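Local coordinates for regulatory protein AsnC (PDB 2CG4), which activates transcription of asnA, regulates its own gene and represses gidA post-transcriptionally, acting as a DNA-binding regulator of the Lrp/AsnC family that binds asparagine, at residues L64-L76 / Y105-L119. The protein carries 1 engineered substitution. Sequence-based numbering, arbitrary orientation.
Sequences LGYDVGCFIGIIL and YSIFIKVMCRSIDAL. With ASN (asparagine), chain C.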
loop_
_atom_site.group_PDB
_atom_site.type_symbol
_atom_site.label_atom_id
_atom_site.label_comp_id
_atom_site.label_asym_id
_atom_site.label_seq_id
_atom_site.Cartn_x
_atom_site.Cartn_y
_atom_site.Cartn_z
ATOM N N LEU A 64 3.322 -9.656 34.702
ATOM C CA LEU A 64 2.688 -8.540 35.397
ATOM C C LEU A 64 1.340 -8.188 34.775
ATOM O O LEU A 64 0.687 -7.222 35.183
ATOM C CB LEU A 64 3.610 -7.323 35.408
ATOM C CG LEU A 64 4.778 -7.396 36.396
ATOM C CD1 LEU A 64 5.844 -6.360 36.071
ATOM C CD2 LEU A 64 4.279 -7.225 37.830
ATOM N N GLY A 65 0.930 -8.978 33.787
ATOM C CA GLY A 65 -0.393 -8.841 33.186
ATOM C C GLY A 65 -0.461 -7.833 32.050
ATOM O O GLY A 65 -1.522 -7.270 31.770
ATOM N N TYR A 66 0.669 -7.598 31.391
ATOM C CA TYR A 66 0.669 -6.875 30.122
ATOM C C TYR A 66 0.478 -7.831 28.945
ATOM O O TYR A 66 1.439 -8.304 28.341
ATOM C CB TYR A 66 1.945 -6.048 29.975
ATOM C CG TYR A 66 2.041 -4.912 30.981
ATOM C CD1 TYR A 66 2.517 -5.129 32.272
ATOM C CD2 TYR A 66 1.648 -3.628 30.639
ATOM C CE1 TYR A 66 2.603 -4.096 33.182
ATOM C CE2 TYR A 66 1.727 -2.589 31.547
ATOM C CZ TYR A 66 2.204 -2.827 32.810
ATOM O OH TYR A 66 2.277 -1.785 33.700
ATOM N N ASP A 67 -0.783 -8.111 28.638
ATOM C CA ASP A 67 -1.155 -9.109 27.640
ATOM C C ASP A 67 -1.164 -8.522 26.236
ATOM O O ASP A 67 -1.072 -9.256 25.251
ATOM C CB ASP A 67 -2.544 -9.680 27.949
ATOM C CG ASP A 67 -2.570 -10.495 29.223
ATOM O OD1 ASP A 67 -1.663 -11.336 29.415
ATOM O OD2 ASP A 67 -3.506 -10.300 30.030
ATOM N N VAL A 68 -1.304 -7.199 26.153
ATOM C CA VAL A 68 -1.331 -6.513 24.863
ATOM C C VAL A 68 -0.199 -5.492 24.713
ATOM O O VAL A 68 -0.341 -4.316 25.067
ATOM C CB VAL A 68 -2.679 -5.829 24.604
ATOM C CG1 VAL A 68 -2.668 -5.185 23.242
ATOM C CG2 VAL A 68 -3.792 -6.840 24.680
ATOM N N GLY A 69 0.924 -5.955 24.187
ATOM C CA GLY A 69 1.938 -5.057 23.666
ATOM C C GLY A 69 1.679 -4.771 22.205
ATOM O O GLY A 69 1.079 -5.579 21.489
ATOM N N CYS A 70 2.124 -3.616 21.747
ATOM C CA CYS A 70 1.978 -3.308 20.342
ATOM C C CYS A 70 3.048 -2.337 19.848
ATOM O O CYS A 70 3.700 -1.664 20.639
ATOM C CB CYS A 70 0.572 -2.797 20.067
ATOM S SG CYS A 70 0.158 -1.314 20.951
ATOM N N PHE A 71 3.252 -2.314 18.537
ATOM C CA PHE A 71 3.937 -1.221 17.875
ATOM C C PHE A 71 2.891 -0.376 17.180
ATOM O O PHE A 71 1.909 -0.908 16.658
ATOM C CB PHE A 71 4.937 -1.750 16.853
ATOM C CG PHE A 71 6.095 -2.489 17.464
ATOM C CD1 PHE A 71 6.049 -3.869 17.627
ATOM C CD2 PHE A 71 7.236 -1.805 17.873
ATOM C CE1 PHE A 71 7.128 -4.549 18.194
ATOM C CE2 PHE A 71 8.318 -2.481 18.435
ATOM C CZ PHE A 71 8.261 -3.854 18.599
ATOM N N ILE A 72 3.092 0.938 17.200
ATOM C CA ILE A 72 2.220 1.866 16.509
ATOM C C ILE A 72 3.071 2.708 15.578
ATOM O O ILE A 72 4.099 3.246 15.985
ATOM C CB ILE A 72 1.453 2.744 17.521
ATOM C CG1 ILE A 72 0.906 1.852 18.644
ATOM C CG2 ILE A 72 0.332 3.522 16.850
ATOM C CD1 ILE A 72 0.057 2.556 19.624
ATOM N N GLY A 73 2.671 2.783 14.312
ATOM C CA GLY A 73 3.275 3.733 13.389
ATOM C C GLY A 73 2.451 5.002 13.422
ATOM O O GLY A 73 1.240 4.968 13.248
ATOM N N ILE A 74 3.090 6.126 13.676
ATOM C CA ILE A 74 2.372 7.393 13.720
ATOM C C ILE A 74 2.586 8.142 12.411
ATOM O O ILE A 74 3.717 8.298 11.965
ATOM C CB ILE A 74 2.809 8.246 14.917
ATOM C CG1 ILE A 74 2.193 7.692 16.207
ATOM C CG2 ILE A 74 2.412 9.706 14.720
ATOM C CD1 ILE A 74 3.157 6.927 17.043
ATOM N N ILE A 75 1.489 8.556 11.780
ATOM C CA ILE A 75 1.556 9.471 10.655
ATOM C C ILE A 75 1.105 10.882 11.063
ATOM O O ILE A 75 0.003 11.079 11.584
ATOM C CB ILE A 75 0.739 8.962 9.443
ATOM C CG1 ILE A 75 1.285 7.610 8.954
ATOM C CG2 ILE A 75 0.770 9.986 8.313
ATOM C CD1 ILE A 75 0.481 6.389 9.435
ATOM N N LEU A 76 1.978 11.852 10.823
ATOM C CA LEU A 76 1.764 13.224 11.241
ATOM C C LEU A 76 1.174 14.020 10.086
ATOM O O LEU A 76 1.291 13.614 8.925
ATOM C CB LEU A 76 3.096 13.853 11.648
ATOM C CG LEU A 76 3.822 13.263 12.851
ATOM C CD1 LEU A 76 5.120 13.988 13.053
ATOM C CD2 LEU A 76 2.958 13.337 14.089
ATOM N N TYR A 105 6.166 5.566 8.198
ATOM C CA TYR A 105 5.697 6.219 9.412
ATOM C C TYR A 105 6.646 7.355 9.788
ATOM O O TYR A 105 7.852 7.255 9.542
ATOM C CB TYR A 105 5.622 5.211 10.562
ATOM C CG TYR A 105 4.745 4.004 10.309
ATOM C CD1 TYR A 105 5.272 2.715 10.342
ATOM C CD2 TYR A 105 3.392 4.148 10.045
ATOM C CE1 TYR A 105 4.460 1.600 10.117
ATOM C CE2 TYR A 105 2.585 3.059 9.823
ATOM C CZ TYR A 105 3.121 1.785 9.852
ATOM O OH TYR A 105 2.298 0.698 9.619
ATOM N N SER A 106 6.104 8.421 10.388
ATOM C CA SER A 106 6.922 9.475 10.994
ATOM C C SER A 106 7.612 9.030 12.295
ATOM O O SER A 106 8.825 9.230 12.486
ATOM C CB SER A 106 6.079 10.730 11.270
ATOM O OG SER A 106 5.076 10.941 10.275
ATOM N N ILE A 107 6.823 8.449 13.195
ATOM C CA ILE A 107 7.342 7.862 14.432
ATOM C C ILE A 107 6.863 6.417 14.538
ATOM O O ILE A 107 5.746 6.099 14.129
ATOM C CB ILE A 107 6.879 8.647 15.671
ATOM C CG1 ILE A 107 6.821 10.152 15.360
ATOM C CG2 ILE A 107 7.806 8.371 16.853
ATOM C CD1 ILE A 107 6.327 11.004 16.486
ATOM N N PHE A 108 7.718 5.544 15.054
ATOM C CA PHE A 108 7.347 4.165 15.316
ATOM C C PHE A 108 7.579 3.918 16.813
ATOM O O PHE A 108 8.682 4.115 17.308
ATOM C CB PHE A 108 8.207 3.229 14.448
ATOM C CG PHE A 108 7.735 1.801 14.416
ATOM C CD1 PHE A 108 6.469 1.478 13.934
ATOM C CD2 PHE A 108 8.567 0.774 14.836
ATOM C CE1 PHE A 108 6.027 0.160 13.893
ATOM C CE2 PHE A 108 8.139 -0.556 14.797
ATOM C CZ PHE A 108 6.862 -0.858 14.324
ATOM N N ILE A 109 6.538 3.522 17.532
ATOM C CA ILE A 109 6.598 3.434 18.982
ATOM C C ILE A 109 6.116 2.071 19.433
ATOM O O ILE A 109 5.344 1.423 18.741
ATOM C CB ILE A 109 5.738 4.530 19.696
ATOM C CG1 ILE A 109 4.249 4.236 19.531
ATOM C CG2 ILE A 109 6.090 5.935 19.186
ATOM C CD1 ILE A 109 3.319 5.315 20.120
ATOM N N LYS A 110 6.598 1.644 20.597
ATOM C CA LYS A 110 6.012 0.525 21.321
ATOM C C LYS A 110 5.163 1.037 22.467
ATOM O O LYS A 110 5.609 1.895 23.227
ATOM C CB LYS A 110 7.105 -0.369 21.879
ATOM C CG LYS A 110 6.771 -1.825 21.838
ATOM C CD LYS A 110 7.697 -2.590 22.745
ATOM C CE LYS A 110 7.622 -4.093 22.476
ATOM N NZ LYS A 110 8.678 -4.798 23.262
ATOM N N VAL A 111 3.934 0.534 22.581
ATOM C CA VAL A 111 3.185 0.717 23.809
ATOM C C VAL A 111 2.807 -0.612 24.440
ATOM O O VAL A 111 2.462 -1.568 23.750
ATOM C CB VAL A 111 1.977 1.684 23.647
ATOM C CG1 VAL A 111 2.073 2.439 22.336
ATOM C CG2 VAL A 111 0.649 0.965 23.791
ATOM N N MET A 112 2.919 -0.656 25.764
ATOM C CA MET A 112 2.682 -1.854 26.555
ATOM C C MET A 112 1.426 -1.662 27.385
ATOM O O MET A 112 1.357 -0.747 28.208
ATOM C CB MET A 112 3.867 -2.091 27.484
ATOM C CG MET A 112 5.142 -2.488 26.769
ATOM S SD MET A 112 4.956 -4.066 25.931
ATOM C CE MET A 112 4.806 -5.182 27.319
ATOM N N CYS A 113 0.428 -2.508 27.156
ATOM C CA CYS A 113 -0.876 -2.352 27.809
ATOM C C CYS A 113 -1.357 -3.645 28.458
ATOM O O CYS A 113 -0.911 -4.732 28.106
ATOM C CB CYS A 113 -1.915 -1.847 26.809
ATOM S SG CYS A 113 -1.866 -0.064 26.561
ATOM N N ARG A 114 -2.281 -3.524 29.401
ATOM C CA ARG A 114 -2.815 -4.688 30.097
ATOM C C ARG A 114 -3.894 -5.437 29.312
ATOM O O ARG A 114 -3.929 -6.675 29.323
ATOM C CB ARG A 114 -3.341 -4.292 31.472
ATOM C CG ARG A 114 -2.268 -4.253 32.539
ATOM C CD ARG A 114 -2.809 -3.661 33.828
ATOM N NE ARG A 114 -1.785 -2.890 34.527
ATOM C CZ ARG A 114 -0.778 -3.437 35.201
ATOM N NH1 ARG A 114 -0.664 -4.760 35.262
ATOM N NH2 ARG A 114 0.119 -2.665 35.809
ATOM N N SER A 115 -4.764 -4.694 28.629
ATOM C CA SER A 115 -5.864 -5.305 27.877
ATOM C C SER A 115 -6.191 -4.496 26.630
ATOM O O SER A 115 -5.752 -3.351 26.497
ATOM C CB SER A 115 -7.110 -5.400 28.756
ATOM O OG SER A 115 -7.596 -4.099 29.065
ATOM N N ILE A 116 -6.980 -5.069 25.721
ATOM C CA ILE A 116 -7.405 -4.295 24.558
ATOM C C ILE A 116 -8.352 -3.159 24.950
ATOM O O ILE A 116 -8.467 -2.178 24.230
ATOM C CB ILE A 116 -7.984 -5.149 23.384
ATOM C CG1 ILE A 116 -9.507 -5.210 23.436
ATOM C CG2 ILE A 116 -7.357 -6.544 23.316
ATOM C CD1 ILE A 116 -10.142 -5.116 22.071
ATOM N N ASP A 117 -9.008 -3.277 26.100
ATOM C CA ASP A 117 -9.806 -2.166 26.613
ATOM C C ASP A 117 -8.932 -0.983 27.028
ATOM O O ASP A 117 -9.220 0.154 26.669
ATOM C CB ASP A 117 -10.722 -2.599 27.767
ATOM C CG ASP A 117 -11.790 -1.551 28.082
ATOM O OD1 ASP A 117 -12.618 -1.261 27.187
ATOM O OD2 ASP A 117 -11.796 -1.001 29.209
ATOM N N ALA A 118 -7.874 -1.270 27.791
ATOM C CA ALA A 118 -6.787 -0.328 28.069
ATOM C C ALA A 118 -6.145 0.279 26.817
ATOM O O ALA A 118 -6.031 1.498 26.712
ATOM C CB ALA A 118 -5.721 -0.990 28.948
ATOM N N LEU A 119 -5.716 -0.563 25.879
ATOM C CA LEU A 119 -5.124 -0.068 24.623
ATOM C C LEU A 119 -6.038 0.896 23.882
ATOM O O LEU A 119 -5.577 1.882 23.327
ATOM C CB LEU A 119 -4.732 -1.218 23.684
ATOM C CG LEU A 119 -4.185 -0.791 22.311
ATOM C CD1 LEU A 119 -2.748 -0.273 22.414
ATOM C CD2 LEU A 119 -4.267 -1.921 21.295
HETATM N N ASN C . 9.585 7.953 7.221
HETATM C CA ASN C . 10.609 9.005 6.950
HETATM C C ASN C . 11.477 8.677 5.766
HETATM O O ASN C . 11.906 7.531 5.580
HETATM C CB ASN C . 11.478 9.246 8.171
HETATM C CG ASN C . 10.708 9.867 9.296
HETATM O OD1 ASN C . 10.115 10.937 9.143
HETATM N ND2 ASN C . 10.690 9.195 10.432
HETATM O OXT ASN C . 11.733 9.570 4.968
#
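V68, C70 and I72 each exchange two backbone hydrogen bonds with C113, V111 and I109 across antiparallel strands 68-76 and 107-113; I74 N gives a nearly straight one to I107 O (2.7 Å). I74 O then receives S106 N (2.9 Å) and, weakly, I107 N, a classic beta bulge, while S106 OG takes the N-H of L76. On one face, which carries the non-hydrogen-bonded pairs F71-K110 and G73-F108, G73 lays CA over the Y105 ring, 3.5 Å from its centroid, and Y105 OH bonds E137. The F71 and F108 rings lie near parallel but slid apart (planes 3° apart), F108 CZ reaching F71 CB at 3.3 Å. K110 CG makes a CH-pi contact over one face of F71, its extended chain carrying NZ to Y99 OH of the second subunit; F108 meets F71 of that subunit edge-to-face. On the opposite face, I72 CD1 meets V111 CG1, I74 CD1 meets I109 CD1, and C70 SG, turned between its backbone N and carbonyl carbon (chi1 61°), touches L119 CD1 of helix 116-127. Past the strands, R114 makes an off-centre cation-pi contact with Y66, planes 39° apart, and NH1 weakly bonds L64 O. At the bulge, Y105 O and S106 O accept asparagine N and ND2, placing the central strands of the ferredoxin-like Lrp/AsnC domain at the effector pocket.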